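Local atomic coordinates of penicillin-binding protein 2B (Streptococcus pneumoniae, PDB entry 2WAD), a protein that probably cross-links the peptides of neighbouring glycan strands as a peptidoglycan transpeptidase of the elongation machinery and is a target of penicillin. Residues L332-A345 with S359-D373. Numbering follows the deposited sequence.
Sequences LGNGGAKYSEGVYA and SGLKHDLKTGELTPD. Unlike the reference sequence in segment 332-345: G333 (reference Glu). Unlike the reference sequence in segment 359-373: L361 (reference Ile).
H363 meets S340 at one end of an antiparallel β-hairpin in the transpeptidase domain's sheet, where strand 342-345 pairs with 359-363 and strand 370-372 lies beyond at the sheet's margin. Histidine suits the place where the strand meets the turns after helix 314-334, because its imidazole offers a ring N-H donor at its edge and an aromatic face on which a methyl can rest. With CG anti to the backbone N (chi1 176°), the ring reaches those turns, and ND1 donates to S340 O at 2.7 Å, only 3° out of the ring plane. Its backbone N also donates to E341 O, so two bonds grip this residue. L332 lays CD2 off-centre over the ring in a CH-pi contact, 4.3 Å from the centroid, while F328 of the same helix also meets the imidazole. L365, flexible and apolar, packs by van der Waals contact on the 339-340 backbone, CD2 3.6 Å from S340 O. Glycine at 360, lacking a side chain, leaves room for the Y344 ring, which F382 also meets and whose CD1 lies 3.3 Å from G360 CA. Tyrosine's length then carries its hydroxyl to D373: Y344 OH donates to D373 OD2 at 2.6 Å, on that oxygen's anti lone pair, away from OD1.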
# COMPACT_ATOMS: atom_id res chain seq x y z
N LEU A 332 22.44 -15.52 8.22
CA LEU A 332 22.36 -16.84 7.59
C LEU A 332 23.72 -17.54 7.63
O LEU A 332 23.79 -18.76 7.78
CB LEU A 332 21.87 -16.76 6.16
CG LEU A 332 20.39 -16.55 5.87
CD1 LEU A 332 20.13 -16.51 4.36
CD2 LEU A 332 19.56 -17.62 6.54
N GLY A 333 24.78 -16.76 7.52
CA GLY A 333 26.16 -17.25 7.49
C GLY A 333 26.47 -17.99 8.78
O GLY A 333 27.04 -19.07 8.75
N ASN A 334 26.07 -17.42 9.92
CA ASN A 334 26.39 -18.03 11.20
C ASN A 334 25.29 -18.93 11.73
O ASN A 334 25.46 -19.57 12.76
CB ASN A 334 26.75 -16.97 12.25
CG ASN A 334 25.58 -16.04 12.55
OD1 ASN A 334 24.42 -16.48 12.67
ND2 ASN A 334 25.87 -14.75 12.64
N GLY A 335 24.16 -18.99 11.02
CA GLY A 335 23.10 -19.95 11.33
C GLY A 335 21.92 -19.35 12.09
O GLY A 335 20.86 -19.98 12.20
N GLY A 336 22.07 -18.13 12.60
CA GLY A 336 21.02 -17.53 13.43
C GLY A 336 19.72 -17.27 12.69
O GLY A 336 18.64 -17.27 13.29
N ALA A 337 19.81 -17.05 11.38
CA ALA A 337 18.62 -16.67 10.62
C ALA A 337 17.99 -17.83 9.85
O ALA A 337 17.14 -17.61 9.00
CB ALA A 337 18.95 -15.53 9.67
N LYS A 338 18.40 -19.06 10.18
CA LYS A 338 18.04 -20.22 9.38
C LYS A 338 16.53 -20.40 9.19
O LYS A 338 16.06 -20.70 8.08
CB LYS A 338 18.63 -21.48 10.02
CG LYS A 338 18.37 -22.75 9.22
CD LYS A 338 18.92 -23.96 9.98
CE LYS A 338 18.55 -25.29 9.30
NZ LYS A 338 19.73 -26.00 8.72
N TYR A 339 15.77 -20.25 10.27
CA TYR A 339 14.31 -20.34 10.21
C TYR A 339 13.59 -19.01 10.30
O TYR A 339 12.41 -18.99 10.61
CB TYR A 339 13.80 -21.25 11.33
CG TYR A 339 14.42 -22.62 11.23
CD1 TYR A 339 14.13 -23.44 10.15
CD2 TYR A 339 15.35 -23.06 12.16
CE1 TYR A 339 14.70 -24.68 10.01
CE2 TYR A 339 15.94 -24.30 12.03
CZ TYR A 339 15.61 -25.11 10.96
OH TYR A 339 16.18 -26.35 10.80
N SER A 340 14.31 -17.92 10.03
CA SER A 340 13.74 -16.57 10.01
C SER A 340 13.09 -16.27 8.66
O SER A 340 13.72 -16.45 7.62
CB SER A 340 14.84 -15.55 10.32
OG SER A 340 14.33 -14.23 10.22
N GLU A 341 11.85 -15.78 8.67
CA GLU A 341 11.18 -15.44 7.40
C GLU A 341 11.69 -14.19 6.70
O GLU A 341 11.20 -13.87 5.63
CB GLU A 341 9.69 -15.16 7.61
CG GLU A 341 8.99 -16.05 8.56
CD GLU A 341 9.06 -15.52 9.95
OE1 GLU A 341 9.98 -15.94 10.69
OE2 GLU A 341 8.19 -14.70 10.28
N GLY A 342 12.60 -13.44 7.30
CA GLY A 342 13.12 -12.27 6.61
C GLY A 342 13.37 -11.15 7.60
O GLY A 342 13.39 -11.41 8.78
N VAL A 343 13.59 -9.93 7.12
CA VAL A 343 13.89 -8.83 8.03
C VAL A 343 13.25 -7.58 7.41
O VAL A 343 13.21 -7.47 6.18
CB VAL A 343 15.42 -8.68 8.23
CG1 VAL A 343 16.08 -8.39 6.90
CG2 VAL A 343 15.75 -7.53 9.24
N TYR A 344 12.71 -6.70 8.26
CA TYR A 344 11.91 -5.56 7.79
C TYR A 344 12.29 -4.33 8.62
O TYR A 344 12.59 -4.46 9.80
CB TYR A 344 10.40 -5.88 7.95
CG TYR A 344 10.00 -7.02 7.04
CD1 TYR A 344 9.51 -6.78 5.75
CD2 TYR A 344 10.19 -8.33 7.44
CE1 TYR A 344 9.20 -7.82 4.90
CE2 TYR A 344 9.90 -9.39 6.57
CZ TYR A 344 9.41 -9.12 5.30
OH TYR A 344 9.13 -10.16 4.45
N ALA A 345 12.26 -3.15 8.00
CA ALA A 345 12.59 -1.90 8.65
C ALA A 345 11.72 -0.83 8.02
O ALA A 345 11.55 -0.82 6.81
CB ALA A 345 14.06 -1.52 8.46
N SER A 359 11.36 -0.99 3.98
CA SER A 359 12.23 -1.97 3.33
C SER A 359 11.91 -3.33 3.90
O SER A 359 11.70 -3.46 5.11
CB SER A 359 13.70 -1.68 3.68
OG SER A 359 14.24 -0.66 2.86
N GLY A 360 11.96 -4.35 3.06
CA GLY A 360 11.76 -5.70 3.56
C GLY A 360 12.49 -6.72 2.70
O GLY A 360 12.64 -6.54 1.49
N LEU A 361 12.98 -7.77 3.34
CA LEU A 361 13.68 -8.82 2.62
C LEU A 361 13.02 -10.10 3.07
O LEU A 361 12.96 -10.38 4.25
CB LEU A 361 15.16 -8.84 3.00
CG LEU A 361 16.05 -9.71 2.11
CD1 LEU A 361 15.96 -9.30 0.66
CD2 LEU A 361 17.49 -9.67 2.59
N LYS A 362 12.51 -10.87 2.12
CA LYS A 362 11.76 -12.06 2.44
C LYS A 362 12.67 -13.25 2.25
O LYS A 362 13.38 -13.36 1.24
CB LYS A 362 10.55 -12.15 1.51
CG LYS A 362 9.67 -13.33 1.78
CD LYS A 362 8.55 -13.32 0.74
CE LYS A 362 7.42 -14.26 1.11
NZ LYS A 362 7.92 -15.66 1.16
N HIS A 363 12.66 -14.13 3.25
CA HIS A 363 13.43 -15.36 3.19
C HIS A 363 12.48 -16.55 3.16
O HIS A 363 11.86 -16.89 4.17
CB HIS A 363 14.40 -15.45 4.39
CG HIS A 363 15.16 -16.74 4.47
ND1 HIS A 363 15.23 -17.51 5.61
CD2 HIS A 363 15.89 -17.40 3.53
CE1 HIS A 363 15.95 -18.59 5.37
NE2 HIS A 363 16.37 -18.55 4.12
N ASP A 364 12.42 -17.20 2.00
CA ASP A 364 11.56 -18.36 1.75
C ASP A 364 12.05 -19.59 2.51
O ASP A 364 13.17 -20.07 2.26
CB ASP A 364 11.63 -18.69 0.25
CG ASP A 364 10.48 -19.57 -0.21
OD1 ASP A 364 10.24 -20.63 0.42
OD2 ASP A 364 9.81 -19.18 -1.19
N LEU A 365 11.23 -20.11 3.41
CA LEU A 365 11.66 -21.21 4.27
C LEU A 365 11.64 -22.55 3.55
O LEU A 365 12.06 -23.55 4.11
CB LEU A 365 10.84 -21.28 5.57
CG LEU A 365 10.81 -20.02 6.41
CD1 LEU A 365 10.12 -20.32 7.74
CD2 LEU A 365 12.26 -19.56 6.66
N LYS A 366 11.18 -22.59 2.30
CA LYS A 366 11.22 -23.84 1.55
C LYS A 366 12.35 -23.87 0.52
O LYS A 366 13.03 -24.88 0.35
CB LYS A 366 9.87 -24.09 0.87
CG LYS A 366 8.67 -24.11 1.81
CD LYS A 366 7.39 -23.72 1.07
CE LYS A 366 7.26 -22.21 0.87
NZ LYS A 366 6.31 -21.59 1.85
N THR A 367 12.54 -22.76 -0.19
CA THR A 367 13.52 -22.71 -1.27
C THR A 367 14.80 -22.00 -0.82
O THR A 367 15.85 -22.18 -1.43
CB THR A 367 12.98 -21.98 -2.49
OG1 THR A 367 12.76 -20.62 -2.15
CG2 THR A 367 11.68 -22.61 -2.98
N GLY A 368 14.71 -21.20 0.24
CA GLY A 368 15.86 -20.49 0.77
C GLY A 368 16.08 -19.17 0.05
O GLY A 368 16.91 -18.37 0.48
N GLU A 369 15.33 -18.93 -1.01
CA GLU A 369 15.55 -17.73 -1.82
C GLU A 369 15.23 -16.46 -1.04
O GLU A 369 14.36 -16.48 -0.17
CB GLU A 369 14.71 -17.80 -3.11
CG GLU A 369 15.17 -16.89 -4.25
CD GLU A 369 14.08 -16.74 -5.33
OE1 GLU A 369 13.06 -17.46 -5.23
OE2 GLU A 369 14.24 -15.93 -6.27
N LEU A 370 15.93 -15.37 -1.35
CA LEU A 370 15.70 -14.06 -0.75
C LEU A 370 15.13 -13.13 -1.80
O LEU A 370 15.66 -13.05 -2.90
CB LEU A 370 17.02 -13.44 -0.25
CG LEU A 370 17.77 -14.11 0.91
CD1 LEU A 370 19.02 -13.31 1.23
CD2 LEU A 370 16.92 -14.29 2.15
N THR A 371 14.06 -12.41 -1.46
CA THR A 371 13.41 -11.51 -2.41
C THR A 371 13.03 -10.20 -1.71
O THR A 371 12.73 -10.19 -0.51
CB THR A 371 12.17 -12.17 -3.08
OG1 THR A 371 11.22 -12.59 -2.09
CG2 THR A 371 12.58 -13.39 -3.86
N PRO A 372 13.12 -9.08 -2.44
CA PRO A 372 12.67 -7.81 -1.90
C PRO A 372 11.21 -7.89 -1.54
O PRO A 372 10.43 -8.51 -2.26
CB PRO A 372 12.87 -6.84 -3.07
CG PRO A 372 13.36 -7.66 -4.24
CD PRO A 372 13.92 -8.92 -3.67
N ASP A 373 10.83 -7.26 -0.42
CA ASP A 373 9.48 -7.38 0.09
C ASP A 373 9.03 -6.13 0.83
O ASP A 373 8.53 -6.22 1.95
CB ASP A 373 9.36 -8.61 0.99
CG ASP A 373 7.91 -8.95 1.34
OD1 ASP A 373 7.00 -8.51 0.60
OD2 ASP A 373 7.68 -9.64 2.37